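PDB 3VA9: sensor histidine kinase from Rhodopseudomonas palustris, which probably autophosphorylates on a histidine with ATP as part of a two-component signalling system, its helical sensor domain forming the crystallised fragment. Local coordinates for residues L95-E100 / L110-Q115. Numbering follows the deposited sequence.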
loop_
_atom_site.group_PDB
_atom_site.type_symbol
_atom_site.label_atom_id
_atom_site.label_comp_id
_atom_site.label_asym_id
_atom_site.label_seq_id
_atom_site.Cartn_x
_atom_site.Cartn_y
_atom_site.Cartn_z
ATOM N N LEU A 95 -0.371 9.568 -3.133
ATOM C CA LEU A 95 0.719 9.386 -4.099
ATOM C C LEU A 95 0.312 9.752 -5.529
ATOM O O LEU A 95 1.067 10.403 -6.253
ATOM C CB LEU A 95 1.194 7.928 -4.081
ATOM C CG LEU A 95 1.716 7.358 -2.764
ATOM C CD1 LEU A 95 2.160 5.903 -2.943
ATOM C CD2 LEU A 95 2.869 8.221 -2.204
ATOM N N GLY A 96 -0.885 9.323 -5.926
ATOM C CA GLY A 96 -1.401 9.585 -7.263
ATOM C C GLY A 96 -1.535 11.072 -7.538
ATOM O O GLY A 96 -1.343 11.524 -8.665
ATOM N N ARG A 97 -1.861 11.842 -6.506
ATOM C CA ARG A 97 -1.988 13.293 -6.657
ATOM C C ARG A 97 -0.607 13.920 -6.865
ATOM O O ARG A 97 -0.439 14.813 -7.692
ATOM C CB ARG A 97 -2.688 13.895 -5.431
ATOM C CG ARG A 97 -2.823 15.419 -5.420
ATOM C CD ARG A 97 -3.555 15.956 -6.656
ATOM N NE ARG A 97 -4.642 15.084 -7.091
ATOM C CZ ARG A 97 -5.122 15.060 -8.334
ATOM N NH1 ARG A 97 -4.613 15.867 -9.255
ATOM N NH2 ARG A 97 -6.105 14.227 -8.662
ATOM N N VAL A 98 0.373 13.441 -6.104
ATOM C CA VAL A 98 1.748 13.898 -6.226
ATOM C C VAL A 98 2.320 13.545 -7.602
ATOM O O VAL A 98 3.000 14.354 -8.224
ATOM C CB VAL A 98 2.640 13.239 -5.172
ATOM C CG1 VAL A 98 4.096 13.597 -5.425
ATOM C CG2 VAL A 98 2.203 13.638 -3.761
ATOM N N VAL A 99 2.046 12.324 -8.050
ATOM C CA VAL A 99 2.461 11.845 -9.369
ATOM C C VAL A 99 1.811 12.690 -10.467
ATOM O O VAL A 99 2.429 12.983 -11.494
ATOM C CB VAL A 99 2.085 10.348 -9.550
ATOM C CG1 VAL A 99 2.011 9.965 -11.006
ATOM C CG2 VAL A 99 3.068 9.458 -8.814
ATOM N N GLU A 100 0.566 13.097 -10.230
ATOM C CA GLU A 100 -0.171 13.932 -11.176
ATOM C C GLU A 100 0.432 15.326 -11.312
ATOM O O GLU A 100 0.608 15.825 -12.424
ATOM C CB GLU A 100 -1.650 14.028 -10.788
ATOM C CG GLU A 100 -2.485 12.875 -11.306
ATOM C CD GLU A 100 -2.548 12.840 -12.825
ATOM O OE1 GLU A 100 -2.578 13.923 -13.449
ATOM O OE2 GLU A 100 -2.577 11.729 -13.393
ATOM N N LEU A 110 5.897 18.833 -4.155
ATOM C CA LEU A 110 6.595 18.716 -2.882
ATOM C C LEU A 110 5.730 19.201 -1.730
ATOM O O LEU A 110 5.737 18.610 -0.641
ATOM C CB LEU A 110 7.901 19.520 -2.905
ATOM C CG LEU A 110 9.142 18.913 -3.565
ATOM C CD1 LEU A 110 10.307 19.896 -3.502
ATOM C CD2 LEU A 110 9.520 17.604 -2.893
ATOM N N ASP A 111 5.012 20.296 -1.972
ATOM C CA ASP A 111 4.100 20.861 -0.982
ATOM C C ASP A 111 3.081 19.795 -0.595
ATOM O O ASP A 111 2.802 19.587 0.578
ATOM C CB ASP A 111 3.402 22.110 -1.547
ATOM C CG ASP A 111 2.199 22.551 -0.716
ATOM O OD1 ASP A 111 2.273 22.484 0.528
ATOM O OD2 ASP A 111 1.179 22.978 -1.309
ATOM N N ILE A 112 2.551 19.109 -1.601
ATOM C CA ILE A 112 1.545 18.080 -1.390
ATOM C C ILE A 112 2.123 16.831 -0.735
ATOM O O ILE A 112 1.526 16.293 0.189
ATOM C CB ILE A 112 0.835 17.723 -2.706
ATOM C CG1 ILE A 112 0.015 18.924 -3.178
ATOM C CG2 ILE A 112 -0.029 16.476 -2.540
ATOM C CD1 ILE A 112 -0.815 19.575 -2.067
ATOM N N LEU A 113 3.287 16.388 -1.203
ATOM C CA LEU A 113 3.994 15.267 -0.575
ATOM C C LEU A 113 4.229 15.510 0.908
ATOM O O LEU A 113 4.092 14.601 1.725
ATOM C CB LEU A 113 5.333 14.999 -1.267
ATOM C CG LEU A 113 6.136 13.775 -0.803
ATOM C CD1 LEU A 113 7.017 13.241 -1.931
ATOM C CD2 LEU A 113 6.981 14.075 0.445
ATOM N N GLU A 114 4.586 16.738 1.257
ATOM C CA GLU A 114 4.816 17.078 2.660
ATOM C C GLU A 114 3.517 17.236 3.474
ATOM O O GLU A 114 3.445 16.782 4.616
ATOM C CB GLU A 114 5.745 18.286 2.770
ATOM C CG GLU A 114 7.155 17.952 2.268
ATOM C CD GLU A 114 8.100 19.145 2.238
ATOM O OE1 GLU A 114 7.713 20.234 2.710
ATOM O OE2 GLU A 114 9.235 18.988 1.735
ATOM N N GLN A 115 2.491 17.838 2.877
ATOM C CA GLN A 115 1.163 17.896 3.504
ATOM C C GLN A 115 0.599 16.505 3.797
ATOM O O GLN A 115 -0.019 16.288 4.836
ATOM C CB GLN A 115 0.165 18.653 2.621
ATOM C CG GLN A 115 0.499 20.111 2.401
ATOM C CD GLN A 115 0.203 20.969 3.613
ATOM O OE1 GLN A 115 -0.237 20.468 4.650
ATOM N NE2 GLN A 115 0.437 22.272 3.488
#
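Val98 and Leu113 have the nearest CA atoms, 6.2 Å apart, across two nearly antiparallel helical segments, 95-100 and 110-115, whose axes approach to 9.1 Å at an angle of 168°. Val98 carries the contact through one branch. Its CG1 lies anti to the backbone N (chi1 173°), which leaves CG2 anti to the carbonyl carbon and aimed at the second helix. There CG2 meets the CG2 methyl of Ile112 at 3.8 Å, methyl to methyl, the two side chains lying alongside one another and running opposite ways. The same Val98 methyl rests against the backbone of the next residue, 3.9 Å from Leu113 N and 4.2 Å from Leu113 CB, so it is the base of Leu113 that is touched. Ile112 turns its short CG2 branch to the first helix, while its CG1 and CD1 recede from segment 95-100 and make no contact there. On the more exposed flank, Arg97 adds its aliphatic part: Arg97 CG lies 4.1 Å from Ile112 CG2, and beyond CG the chain turns off, so no more of it reaches Ile112. No hydrogen bond joins the segments; the contact is a small apolar one, burying 152 Å² in all. It closes the hairpin between helix 75-101 and the short helix 106-116 near one end of this four-helix-bundle sensor domain, of the CHASE3 family. Buried Val98 links this edge to the bundle, also touching Glu38 and Leu42 of helix 18-44, while Leu95 and Val99 pack on Glu38 of that helix and on Tyr53 of helix 47-70.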